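Local coordinates for protein putative alpha-N-acetylgalactosaminidase (Bacillus halodurans C-125, PDB 3CC1) that probably hydrolyses terminal alpha-linked N-acetylgalactosamine residues from glycans, as a TIM-barrel glycosidase of the alpha-galactosidase family with a C-terminal beta domain, at residues E3-R6 with L10-P13; D245-L250 with K420-M425; Q252-C257 with F373-Q378; N347-R352 with V357-N362. One frame throughout, in Å; residues are numbered along the deposited sequence. Where two conformers were deposited one is given.

In the fold
The four contacts illustrate how chemistry follows depth: contacts 2 and 3 join the two domains, while contacts 1 and 4 are local. Contacts 2 and 3 set the same helix, 247-262, against residues at the ends of two neighbouring strands, 424-431 and 368-374, of the C-terminal antiparallel sheet, with centres about 7 Å apart. Contact 2 is a surface stack of an indole and an imidazole, whereas contact 3 is buried and apolar, and the bond from His422 to Asp377 ties them together. Contact 4, also buried, belongs to that sheet itself and is built from backbone hydrogen bonds; its Val357 packs on Leu375 of contact 3. Contact 1, partly buried before the barrel, relies on CH...O contacts and meets contact 4 where Glu3 touches Asn347.

Contact 1. Residues E3-R6 with L10-P13; sequences EVNR and LTPP
Two irregular stretches of the N-terminal loop come together at Arg6 and Thr11, whose CA atoms are 4.7 Å apart, and they exchange CA-H...O contacts in place of conventional hydrogen bonds: Arg6 CA lies 3.2 Å from Leu10 O, and Thr11 CA lies 3.3 Å from Asn5 O. Both segments precede strand 14-17, the first strand of the TIM barrel in chain order. Asn5 O is buried here without a hydrogen-bond donor; within this contact it is met by CA-H of Thr11 and by CD of Pro12, at 3.5 Å. Arg6 and Thr11 run side by side. The arginine chain bends at the CG-CD bond (chi3 -146°) and brings one guanidinium face over the methyl of Thr11, with CG2 3.5 Å from the plane and near its centre. An alanine in place of Arg6 is likely to leave that methyl without its flat cover and Ala9 O without the hydrogen bond that NH1 supplies. Helix 335-343 supplies the polar partners of the neighbouring side chains: Gln342 accepts from Asn5 ND2 through its backbone O and bonds Thr11 OG1 through OE1. Met392 of a second subunit packs on Asn5 and Arg6, placing the loop at a subunit interface. Within the pair, the side chains of Asn5 and Thr11 approach no closer than ND2 to CG2, at 4.1 Å.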
loop_
_atom_site.group_PDB
_atom_site.type_symbol
_atom_site.label_atom_id
_atom_site.label_comp_id
_atom_site.label_asym_id
_atom_site.label_seq_id
_atom_site.Cartn_x
_atom_site.Cartn_y
_atom_site.Cartn_z
ATOM N N GLU A 3 -17.574 6.366 -18.973
ATOM C CA GLU A 3 -18.677 7.266 -18.578
ATOM C C GLU A 3 -19.909 7.264 -19.476
ATOM O O GLU A 3 -20.716 8.196 -19.424
ATOM C CB GLU A 3 -18.148 8.708 -18.517
ATOM C CG GLU A 3 -17.111 8.999 -17.418
ATOM C CD GLU A 3 -16.775 10.482 -17.321
ATOM O OE1 GLU A 3 -17.404 11.312 -18.033
ATOM O OE2 GLU A 3 -15.881 10.844 -16.523
ATOM N N VAL A 4 -20.052 6.227 -20.293
ATOM C CA VAL A 4 -21.207 6.063 -21.166
ATOM C C VAL A 4 -21.970 4.790 -20.831
ATOM O O VAL A 4 -21.419 3.837 -20.317
ATOM C CB VAL A 4 -20.816 6.132 -22.672
ATOM C CG1 VAL A 4 -20.234 7.522 -22.986
ATOM C CG2 VAL A 4 -19.847 4.956 -23.097
ATOM N N ASN A 5 -23.260 4.782 -21.135
ATOM C CA ASN A 5 -24.101 3.617 -20.862
ATOM C C ASN A 5 -24.257 2.750 -22.123
ATOM O O ASN A 5 -24.811 1.658 -22.077
ATOM C CB ASN A 5 -25.474 4.054 -20.375
ATOM C CG ASN A 5 -26.286 4.721 -21.469
ATOM O OD1 ASN A 5 -25.900 5.777 -21.965
ATOM N ND2 ASN A 5 -27.396 4.101 -21.863
ATOM N N ARG A 6 -23.800 3.277 -23.253
ATOM C CA ARG A 6 -23.850 2.556 -24.516
ATOM C C ARG A 6 -22.516 2.509 -25.196
ATOM O O ARG A 6 -21.803 3.509 -25.353
ATOM C CB ARG A 6 -24.878 3.164 -25.465
ATOM C CG ARG A 6 -26.217 2.471 -25.384
ATOM C CD ARG A 6 -27.266 3.017 -26.355
ATOM N NE ARG A 6 -28.591 2.934 -25.719
ATOM C CZ ARG A 6 -29.367 1.840 -25.659
ATOM N NH1 ARG A 6 -29.018 0.692 -26.243
ATOM N NH2 ARG A 6 -30.527 1.912 -25.012
ATOM N N LEU A 10 -25.047 -0.855 -27.570
ATOM C CA LEU A 10 -25.564 -1.765 -26.532
ATOM C C LEU A 10 -25.211 -1.277 -25.148
ATOM O O LEU A 10 -24.256 -0.543 -24.979
ATOM C CB LEU A 10 -25.034 -3.176 -26.719
ATOM C CG LEU A 10 -25.367 -3.769 -28.112
ATOM C CD1 LEU A 10 -24.686 -5.092 -28.326
ATOM C CD2 LEU A 10 -26.906 -3.860 -28.399
ATOM N N THR A 11 -26.017 -1.703 -24.184
ATOM C CA THR A 11 -25.832 -1.396 -22.800
ATOM C C THR A 11 -25.191 -2.594 -22.101
ATOM O O THR A 11 -24.968 -3.636 -22.718
ATOM C CB THR A 11 -27.177 -1.049 -22.155
ATOM O OG1 THR A 11 -28.013 -2.207 -22.195
ATOM C CG2 THR A 11 -27.843 0.142 -22.886
ATOM N N PRO A 12 -24.805 -2.428 -20.840
ATOM C CA PRO A 12 -24.086 -3.566 -20.203
ATOM C C PRO A 12 -24.968 -4.809 -20.170
ATOM O O PRO A 12 -26.154 -4.707 -19.878
ATOM C CB PRO A 12 -23.796 -3.063 -18.798
ATOM C CG PRO A 12 -23.762 -1.537 -18.927
ATOM C CD PRO A 12 -24.666 -1.167 -20.086
ATOM N N PRO A 13 -24.405 -5.978 -20.510
ATOM C CA PRO A 13 -25.195 -7.215 -20.455
ATOM C C PRO A 13 -25.778 -7.487 -19.074
ATOM O O PRO A 13 -25.121 -7.294 -18.050
ATOM C CB PRO A 13 -24.165 -8.302 -20.838
ATOM C CG PRO A 13 -23.154 -7.586 -21.673
ATOM C CD PRO A 13 -23.050 -6.211 -21.060
#

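Contact 2. Residues D245-L250 with K420-M425; sequences DDWSLL and KPHQSM
Trp247 and His422 lie face to face, a parallel aromatic stack in which the imidazole covers the five-membered part of the indole with centroids 3.6 Å apart and planes only 6° from parallel. The stack joins the first turn of helix 247-262, in the family's TIM-barrel region, to a type II beta turn, Lys420 to Gln423, that leads into strand 424-431 of the C-terminal beta domain. The overlap continues past the imidazole: CB of His422 stands over the six-membered ring of Trp247, 4.0 Å from its centroid, as a CH-pi contact. The indole reaches across because its CG is anti to the backbone N (chi1 173°). His422 has the positive phi, 72°, that suits the third position of a type II turn. Bonds at both ring nitrogens fix the rotation of the imidazole, ND1 to Glu300 on helix 298-310 and NE2 to Asp377. At the helix start, Asp246 is the N-cap, and its OD1 accepts from Ser248 N. Across the stack, Trp247 NE1 and His422 NE2 are 3.4 Å apart, each over the other's ring face, where the angle is too poor for a hydrogen bond.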
loop_
_atom_site.group_PDB
_atom_site.type_symbol
_atom_site.label_atom_id
_atom_site.label_comp_id
_atom_site.label_asym_id
_atom_site.label_seq_id
_atom_site.Cartn_x
_atom_site.Cartn_y
_atom_site.Cartn_z
ATOM N N ASP A 245 -18.766 -14.531 -2.895
ATOM C CA ASP A 245 -19.433 -14.047 -1.645
ATOM C C ASP A 245 -18.492 -14.065 -0.430
ATOM O O ASP A 245 -18.665 -14.836 0.538
ATOM C CB ASP A 245 -20.741 -14.824 -1.360
ATOM C CG ASP A 245 -20.551 -16.328 -1.305
ATOM O OD1 ASP A 245 -19.750 -16.898 -2.096
ATOM O OD2 ASP A 245 -21.226 -16.951 -0.484
ATOM N N ASP A 246 -17.452 -13.249 -0.519
ATOM C CA ASP A 246 -16.580 -12.998 0.625
ATOM C C ASP A 246 -16.260 -11.533 0.700
ATOM O O ASP A 246 -15.928 -10.905 -0.304
ATOM C CB ASP A 246 -15.281 -13.796 0.552
ATOM C CG ASP A 246 -14.468 -13.697 1.850
ATOM O OD1 ASP A 246 -13.638 -12.755 1.963
ATOM O OD2 ASP A 246 -14.636 -14.578 2.740
ATOM N N TRP A 247 -16.409 -10.976 1.889
ATOM C CA TRP A 247 -16.213 -9.536 2.055
ATOM C C TRP A 247 -14.830 -9.086 1.610
ATOM O O TRP A 247 -14.664 -7.992 1.087
ATOM C CB TRP A 247 -16.450 -9.088 3.493
ATOM C CG TRP A 247 -16.099 -7.649 3.700
ATOM C CD1 TRP A 247 -15.080 -7.163 4.433
ATOM C CD2 TRP A 247 -16.769 -6.511 3.132
ATOM N NE1 TRP A 247 -15.077 -5.788 4.382
ATOM C CE2 TRP A 247 -16.086 -5.361 3.569
ATOM C CE3 TRP A 247 -17.862 -6.356 2.295
ATOM C CZ2 TRP A 247 -16.481 -4.068 3.218
ATOM C CZ3 TRP A 247 -18.254 -5.049 1.947
ATOM C CH2 TRP A 247 -17.563 -3.944 2.400
ATOM N N SER A 248 -13.814 -9.913 1.813
ATOM C CA SER A 248 -12.480 -9.475 1.472
ATOM C C SER A 248 -12.358 -9.181 -0.028
ATOM O O SER A 248 -11.680 -8.227 -0.437
ATOM C CB SER A 248 -11.409 -10.498 1.892
ATOM O OG SER A 248 -11.539 -11.644 1.067
ATOM N N LEU A 249 -13.063 -9.945 -0.847
ATOM C CA LEU A 249 -13.073 -9.678 -2.297
ATOM C C LEU A 249 -13.897 -8.435 -2.658
ATOM O O LEU A 249 -13.546 -7.663 -3.569
ATOM C CB LEU A 249 -13.582 -10.900 -3.041
ATOM C CG LEU A 249 -12.765 -12.196 -2.796
ATOM C CD1 LEU A 249 -13.543 -13.367 -3.380
ATOM C CD2 LEU A 249 -11.414 -12.031 -3.441
ATOM N N LEU A 250 -15.034 -8.263 -1.993
ATOM C CA LEU A 250 -15.866 -7.064 -2.267
ATOM C C LEU A 250 -15.112 -5.800 -1.852
ATOM O O LEU A 250 -15.000 -4.821 -2.618
ATOM C CB LEU A 250 -17.231 -7.185 -1.563
ATOM C CG LEU A 250 -18.254 -6.089 -1.778
ATOM C CD1 LEU A 250 -18.411 -5.639 -3.256
ATOM C CD2 LEU A 250 -19.633 -6.531 -1.151
ATOM N N LYS A 420 -23.900 1.677 8.902
ATOM C CA LYS A 420 -23.340 0.461 9.517
ATOM C C LYS A 420 -22.119 -0.033 8.749
ATOM O O LYS A 420 -21.907 0.330 7.597
ATOM C CB LYS A 420 -24.404 -0.632 9.553
ATOM C CG LYS A 420 -25.601 -0.293 10.404
ATOM C CD LYS A 420 -26.455 -1.512 10.595
ATOM C CE LYS A 420 -27.732 -1.451 9.797
ATOM N NZ LYS A 420 -28.075 -2.853 9.309
ATOM N N PRO A 421 -21.286 -0.867 9.388
ATOM C CA PRO A 421 -20.168 -1.436 8.658
ATOM C C PRO A 421 -20.612 -2.172 7.389
ATOM O O PRO A 421 -21.598 -2.882 7.396
ATOM C CB PRO A 421 -19.510 -2.379 9.677
ATOM C CG PRO A 421 -20.419 -2.447 10.826
ATOM C CD PRO A 421 -21.318 -1.277 10.799
ATOM N N HIS A 422 -19.918 -1.892 6.287
ATOM C CA HIS A 422 -20.185 -2.522 4.986
ATOM C C HIS A 422 -21.464 -2.045 4.340
ATOM O O HIS A 422 -21.853 -2.559 3.319
ATOM C CB HIS A 422 -20.229 -4.049 5.086
ATOM C CG HIS A 422 -19.057 -4.647 5.787
ATOM N ND1 HIS A 422 -18.876 -6.014 5.889
ATOM C CD2 HIS A 422 -17.994 -4.076 6.413
ATOM C CE1 HIS A 422 -17.776 -6.257 6.586
ATOM N NE2 HIS A 422 -17.228 -5.100 6.922
ATOM N N GLN A 423 -22.103 -1.050 4.941
ATOM C CA GLN A 423 -23.365 -0.544 4.450
ATOM C C GLN A 423 -23.142 0.644 3.529
ATOM O O GLN A 423 -22.217 1.447 3.677
ATOM C CB GLN A 423 -24.284 -0.175 5.617
ATOM C CG GLN A 423 -25.678 0.246 5.179
ATOM C CD GLN A 423 -26.608 0.574 6.309
ATOM O OE1 GLN A 423 -26.250 1.263 7.234
ATOM N NE2 GLN A 423 -27.836 0.073 6.228
ATOM N N SER A 424 -24.048 0.788 2.578
ATOM C CA SER A 424 -23.963 1.858 1.629
ATOM C C SER A 424 -25.352 2.493 1.435
ATOM O O SER A 424 -26.369 1.997 1.911
ATOM C CB SER A 424 -23.431 1.383 0.288
ATOM O OG SER A 424 -24.260 0.372 -0.258
HETATM N N MSE A 425 -25.353 3.612 0.741
HETATM C CA MSE A 425 -26.593 4.251 0.363
HETATM C C MSE A 425 -26.505 4.773 -1.042
HETATM O O MSE A 425 -25.554 5.500 -1.399
HETATM C CB MSE A 425 -26.852 5.404 1.301
HETATM C CG MSE A 425 -27.828 6.353 0.646
HETATM SE SE MSE A 425 -29.637 5.797 1.130
HETATM C CE MSE A 425 -29.291 7.046 2.564
#

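Contact 3. Residues Q252-C257 with F373-Q378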
loop_
_atom_site.group_PDB
_atom_site.type_symbol
_atom_site.label_atom_id
_atom_site.label_comp_id
_atom_site.label_asym_id
_atom_site.label_seq_id
_atom_site.Cartn_x
_atom_site.Cartn_y
_atom_site.Cartn_z
ATOM N N GLN A 252 -11.925 -5.374 -1.680
ATOM C CA GLN A 252 -10.822 -5.100 -2.616
ATOM C C GLN A 252 -11.283 -4.575 -3.950
ATOM O O GLN A 252 -10.574 -3.795 -4.593
ATOM C CB GLN A 252 -9.936 -6.318 -2.829
ATOM C CG GLN A 252 -9.201 -6.800 -1.590
ATOM C CD GLN A 252 -8.486 -8.102 -1.876
ATOM O OE1 GLN A 252 -7.436 -8.098 -2.499
ATOM N NE2 GLN A 252 -9.054 -9.213 -1.439
HETATM N N MSE A 253 -12.495 -4.958 -4.351
HETATM C CA MSE A 253 -13.063 -4.512 -5.642
HETATM C C MSE A 253 -13.149 -2.996 -5.702
HETATM O O MSE A 253 -12.983 -2.418 -6.766
HETATM C CB MSE A 253 -14.412 -5.198 -5.957
HETATM C CG MSE A 253 -14.786 -5.188 -7.474
HETATM SE SE MSE A 253 -13.465 -6.059 -8.588
HETATM C CE MSE A 253 -13.352 -7.659 -7.643
ATOM N N PHE A 254 -13.393 -2.350 -4.561
ATOM C CA PHE A 254 -13.526 -0.894 -4.525
ATOM C C PHE A 254 -12.253 -0.234 -4.977
ATOM O O PHE A 254 -12.284 0.628 -5.860
ATOM C CB PHE A 254 -14.034 -0.363 -3.161
ATOM C CG PHE A 254 -15.506 -0.550 -2.975
ATOM C CD1 PHE A 254 -16.015 -1.769 -2.536
ATOM C CD2 PHE A 254 -16.399 0.468 -3.278
ATOM C CE1 PHE A 254 -17.377 -1.957 -2.410
ATOM C CE2 PHE A 254 -17.739 0.304 -3.151
ATOM C CZ PHE A 254 -18.254 -0.904 -2.701
ATOM N N GLU A 255 -11.119 -0.679 -4.440
ATOM C CA GLU A 255 -9.822 -0.139 -4.873
ATOM C C GLU A 255 -9.492 -0.509 -6.326
ATOM O O GLU A 255 -8.962 0.321 -7.078
ATOM C CB GLU A 255 -8.682 -0.610 -3.975
ATOM C CG GLU A 255 -7.352 0.110 -4.248
ATOM N N ARG A 256 -9.824 -1.744 -6.719
ATOM C CA ARG A 256 -9.533 -2.218 -8.076
ATOM C C ARG A 256 -10.330 -1.412 -9.099
ATOM O O ARG A 256 -9.809 -1.032 -10.142
ATOM C CB ARG A 256 -9.782 -3.722 -8.229
ATOM C CG ARG A 256 -8.921 -4.673 -7.367
ATOM C CD ARG A 256 -7.448 -4.221 -7.291
ATOM N NE ARG A 256 -6.841 -4.128 -8.616
ATOM C CZ ARG A 256 -5.734 -3.441 -8.933
ATOM N NH1 ARG A 256 -5.067 -2.743 -8.010
ATOM N NH2 ARG A 256 -5.290 -3.465 -10.196
ATOM N N CYS A 257 -11.570 -1.085 -8.758
ATOM C CA CYS A 257 -12.374 -0.171 -9.572
ATOM C C CYS A 257 -11.803 1.232 -9.713
ATOM O O CYS A 257 -11.773 1.807 -10.826
ATOM C CB CYS A 257 -13.790 -0.053 -9.054
ATOM S SG CYS A 257 -14.768 -1.489 -9.430
ATOM N N PHE A 373 -20.400 4.786 0.562
ATOM C CA PHE A 373 -20.052 3.464 1.023
ATOM C C PHE A 373 -19.224 3.512 2.302
ATOM O O PHE A 373 -18.195 4.180 2.345
ATOM C CB PHE A 373 -19.178 2.734 -0.034
ATOM C CG PHE A 373 -19.818 2.552 -1.381
ATOM C CD1 PHE A 373 -19.635 3.498 -2.372
ATOM C CD2 PHE A 373 -20.529 1.410 -1.687
ATOM C CE1 PHE A 373 -20.158 3.309 -3.635
ATOM C CE2 PHE A 373 -21.076 1.226 -2.960
ATOM C CZ PHE A 373 -20.871 2.178 -3.928
ATOM N N ASN A 374 -19.670 2.809 3.341
ATOM C CA ASN A 374 -18.834 2.581 4.485
ATOM C C ASN A 374 -18.168 1.208 4.361
ATOM O O ASN A 374 -18.767 0.198 4.665
ATOM C CB ASN A 374 -19.615 2.680 5.787
ATOM C CG ASN A 374 -18.750 2.377 6.973
ATOM O OD1 ASN A 374 -17.529 2.392 6.852
ATOM N ND2 ASN A 374 -19.363 2.087 8.124
ATOM N N LEU A 375 -16.896 1.197 3.963
ATOM C CA LEU A 375 -16.124 -0.056 3.767
ATOM C C LEU A 375 -15.452 -0.530 5.062
ATOM O O LEU A 375 -14.769 -1.536 5.092
ATOM C CB LEU A 375 -15.054 0.136 2.696
ATOM C CG LEU A 375 -15.540 0.543 1.314
ATOM C CD1 LEU A 375 -14.330 0.497 0.387
ATOM C CD2 LEU A 375 -16.699 -0.373 0.872
ATOM N N HIS A 376 -15.665 0.216 6.121
ATOM C CA HIS A 376 -15.000 -0.031 7.389
ATOM C C HIS A 376 -15.750 -1.055 8.205
ATOM O O HIS A 376 -16.910 -1.351 7.924
ATOM C CB HIS A 376 -14.896 1.271 8.201
ATOM C CG HIS A 376 -13.675 1.323 9.052
ATOM N ND1 HIS A 376 -12.414 1.066 8.543
ATOM C CD2 HIS A 376 -13.513 1.570 10.376
ATOM C CE1 HIS A 376 -11.529 1.160 9.523
ATOM N NE2 HIS A 376 -12.169 1.469 10.640
ATOM N N ASP A 377 -15.107 -1.565 9.254
ATOM C CA ASP A 377 -15.726 -2.625 10.047
ATOM C C ASP A 377 -16.393 -2.084 11.300
ATOM O O ASP A 377 -16.801 -2.840 12.178
ATOM C CB ASP A 377 -14.729 -3.702 10.438
ATOM C CG ASP A 377 -14.229 -4.524 9.261
ATOM O OD1 ASP A 377 -14.891 -4.689 8.187
ATOM O OD2 ASP A 377 -13.107 -5.022 9.431
ATOM N N GLN A 378 -16.497 -0.771 11.379
ATOM C CA GLN A 378 -17.326 -0.122 12.396
ATOM C C GLN A 378 -18.153 0.981 11.708
ATOM O O GLN A 378 -17.845 1.373 10.588
ATOM C CB GLN A 378 -16.491 0.433 13.570
ATOM C CG GLN A 378 -16.103 -0.639 14.661
#
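Phe254 is the residue of helix 252-257 that meets Phe373 and Leu375. Ahead of it, Gln252 and Met253 (a selenomethionine) turn to strand 224-225, and their carbonyls accept from Arg256 N and Cys257 N, keeping this part of the helix regular. Phe254 itself, with CG anti to its carbonyl carbon (chi1 -77°), drives its ring edge into the face of Phe373. This is a T-shaped pair, with planes at 68° and centroids 4.7 Å apart; CE2 stands over the centre of the Phe373 ring, 3.3 Å from CD2. Leu375 takes one face of the Phe254 ring, its CD2 3.7 Å from the centroid, while its other methyl, CD1, touches Phe254 CB. Here the helix from the barrel side is docked on strand 368-374 of the C-terminal antiparallel sheet, a buried domain interface also lined by Thr303 and Leu307. An alanine at Phe254 would probably open a gap between the face of Phe373 and CD2 of Leu375. Farther along, Cys257 packs on Trp359. At the strand end, Asn374 OD1 accepts from His376 N in an Asx turn, and its ND2 donates to Gln378 O at 3.0 Å, almost straight at 177°.

Contact 4. Residues N347-R352 with V357-N362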
loop_
_atom_site.group_PDB
_atom_site.type_symbol
_atom_site.label_atom_id
_atom_site.label_comp_id
_atom_site.label_asym_id
_atom_site.label_seq_id
_atom_site.Cartn_x
_atom_site.Cartn_y
_atom_site.Cartn_z
ATOM N N ASN A 347 -20.290 8.552 -15.213
ATOM C CA ASN A 347 -19.973 7.637 -14.099
ATOM C C ASN A 347 -18.558 7.823 -13.618
ATOM O O ASN A 347 -17.614 7.738 -14.393
ATOM C CB ASN A 347 -20.207 6.197 -14.528
ATOM C CG ASN A 347 -21.587 6.009 -15.088
ATOM O OD1 ASN A 347 -21.861 6.462 -16.190
ATOM N ND2 ASN A 347 -22.491 5.408 -14.295
ATOM N N ARG A 348 -18.417 8.130 -12.337
ATOM C CA ARG A 348 -17.140 8.631 -11.831
ATOM C C ARG A 348 -16.934 8.426 -10.342
ATOM O O ARG A 348 -17.866 8.460 -9.524
ATOM C CB ARG A 348 -16.977 10.119 -12.165
ATOM C CG ARG A 348 -17.956 11.054 -11.451
ATOM C CD ARG A 348 -17.982 12.394 -12.172
ATOM N NE ARG A 348 -18.919 13.352 -11.601
ATOM C CZ ARG A 348 -20.214 13.349 -11.814
ATOM N NH1 ARG A 348 -20.785 12.414 -12.542
ATOM N NH2 ARG A 348 -20.959 14.280 -11.270
ATOM N N PHE A 349 -15.675 8.176 -10.024
ATOM C CA PHE A 349 -15.190 8.060 -8.655
ATOM C C PHE A 349 -15.107 9.482 -8.051
ATOM O O PHE A 349 -14.562 10.362 -8.677
ATOM C CB PHE A 349 -13.832 7.349 -8.684
ATOM C CG PHE A 349 -13.091 7.356 -7.365
ATOM C CD1 PHE A 349 -13.591 6.723 -6.270
ATOM C CD2 PHE A 349 -11.892 8.000 -7.246
ATOM C CE1 PHE A 349 -12.909 6.740 -5.073
ATOM C CE2 PHE A 349 -11.218 8.007 -6.045
ATOM C CZ PHE A 349 -11.752 7.382 -4.955
ATOM N N VAL A 350 -15.666 9.712 -6.856
ATOM C CA VAL A 350 -15.689 11.069 -6.249
ATOM C C VAL A 350 -14.632 11.233 -5.145
ATOM O O VAL A 350 -13.834 12.174 -5.162
ATOM C CB VAL A 350 -17.123 11.453 -5.760
ATOM C CG1 VAL A 350 -17.122 12.751 -4.982
ATOM C CG2 VAL A 350 -18.087 11.499 -6.951
ATOM N N TYR A 351 -14.610 10.330 -4.186
ATOM C CA TYR A 351 -13.650 10.413 -3.119
ATOM C C TYR A 351 -13.450 9.089 -2.402
ATOM O O TYR A 351 -14.269 8.198 -2.428
ATOM C CB TYR A 351 -13.985 11.551 -2.099
ATOM C CG TYR A 351 -15.136 11.302 -1.131
ATOM C CD1 TYR A 351 -15.074 10.290 -0.175
ATOM C CD2 TYR A 351 -16.241 12.106 -1.132
ATOM C CE1 TYR A 351 -16.111 10.060 0.706
ATOM C CE2 TYR A 351 -17.286 11.911 -0.213
ATOM C CZ TYR A 351 -17.201 10.890 0.710
ATOM O OH TYR A 351 -18.193 10.700 1.647
ATOM N N ARG A 352 -12.281 8.968 -1.819
ATOM C CA ARG A 352 -12.073 7.959 -0.816
ATOM C C ARG A 352 -11.194 8.492 0.296
ATOM O O ARG A 352 -10.112 9.037 0.048
ATOM C CB ARG A 352 -11.420 6.727 -1.426
ATOM C CG ARG A 352 -11.100 5.712 -0.364
ATOM C CD ARG A 352 -10.778 4.389 -1.017
ATOM N NE ARG A 352 -10.683 3.314 -0.038
ATOM C CZ ARG A 352 -10.747 2.021 -0.344
ATOM N NH1 ARG A 352 -10.982 1.648 -1.583
ATOM N NH2 ARG A 352 -10.638 1.106 0.622
ATOM N N VAL A 357 -16.149 5.947 0.905
ATOM C CA VAL A 357 -16.037 6.057 -0.522
ATOM C C VAL A 357 -17.308 6.646 -1.127
ATOM O O VAL A 357 -18.414 6.362 -0.680
ATOM C CB VAL A 357 -15.770 4.656 -1.189
ATOM C CG1 VAL A 357 -15.601 4.807 -2.695
ATOM C CG2 VAL A 357 -14.565 3.961 -0.529
ATOM N N ALA A 358 -17.130 7.473 -2.145
ATOM C CA ALA A 358 -18.264 8.088 -2.905
ATOM C C ALA A 358 -18.031 7.923 -4.406
ATOM O O ALA A 358 -16.881 7.967 -4.859
ATOM C CB ALA A 358 -18.422 9.587 -2.511
ATOM N N TRP A 359 -19.096 7.588 -5.142
ATOM C CA TRP A 359 -19.106 7.558 -6.604
ATOM C C TRP A 359 -20.381 8.331 -7.014
ATOM O O TRP A 359 -21.303 8.479 -6.205
ATOM C CB TRP A 359 -19.207 6.126 -7.181
ATOM C CG TRP A 359 -17.955 5.299 -7.108
ATOM C CD1 TRP A 359 -17.357 4.827 -5.969
ATOM C CD2 TRP A 359 -17.183 4.796 -8.190
ATOM N NE1 TRP A 359 -16.246 4.126 -6.279
ATOM C CE2 TRP A 359 -16.110 4.081 -7.633
ATOM C CE3 TRP A 359 -17.286 4.891 -9.569
ATOM C CZ2 TRP A 359 -15.151 3.462 -8.400
ATOM C CZ3 TRP A 359 -16.339 4.305 -10.327
ATOM C CH2 TRP A 359 -15.272 3.582 -9.742
ATOM N N ALA A 360 -20.416 8.805 -8.252
ATOM C CA ALA A 360 -21.554 9.543 -8.795
ATOM C C ALA A 360 -21.816 9.247 -10.270
ATOM O O ALA A 360 -20.952 8.750 -11.028
ATOM C CB ALA A 360 -21.355 11.052 -8.573
ATOM N N ALA A 361 -23.031 9.574 -10.681
ATOM C CA ALA A 361 -23.411 9.553 -12.086
ATOM C C ALA A 361 -24.584 10.486 -12.327
ATOM O O ALA A 361 -25.209 11.000 -11.396
ATOM C CB ALA A 361 -23.755 8.101 -12.583
ATOM N N ASN A 362 -24.865 10.684 -13.602
ATOM C CA ASN A 362 -25.928 11.561 -14.024
ATOM C C ASN A 362 -26.950 10.803 -14.833
ATOM O O ASN A 362 -26.621 9.960 -15.664
ATOM C CB ASN A 362 -25.371 12.740 -14.824
ATOM C CG ASN A 362 -24.626 13.731 -13.935
ATOM O OD1 ASN A 362 -23.556 13.449 -13.435
ATOM N ND2 ASN A 362 -25.213 14.843 -13.701
#
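Backbone hydrogen bonds carry the contact between antiparallel strands 347-352 and 357-362. Arg348 and Ala360 form a hydrogen-bonded pair, N to O and O to N both at 2.9 Å; Ala358 N donates to Tyr351 O. The register slips by one residue between Phe349 and Tyr351, so Ala358 O receives two donors, Val350 N at 2.9 Å and, weakly, Tyr351 N. Among side-chain polar bonds, Arg348 NH1 reaches Asn362 OD1 at 3.1 Å, the guanidinium and amide planes 22° apart, while NH2 adds a weak second bond. Leu346 O also accepts from NH1, and Glu3 of a second subunit makes a salt bridge to NE. Aromatic contacts divide between the two faces of the sheet. On the side of Phe349 and Trp359, the phenyl edge points at the indole face with planes at 64°, and Phe349 CB sits over the six-membered ring. On the other, Ala358 CB lies over the Tyr351 ring, 3.5 Å from its centroid; CG of Tyr351 sits between the backbone N and carbonyl carbon (chi1 75°), which swings the ring across to the neighbouring strand. Apolar packing adds Val350 CG2 on Ala360 CB. Together they make a beta hairpin with a classic beta bulge, at the edge of the C-terminal sheet within this chain.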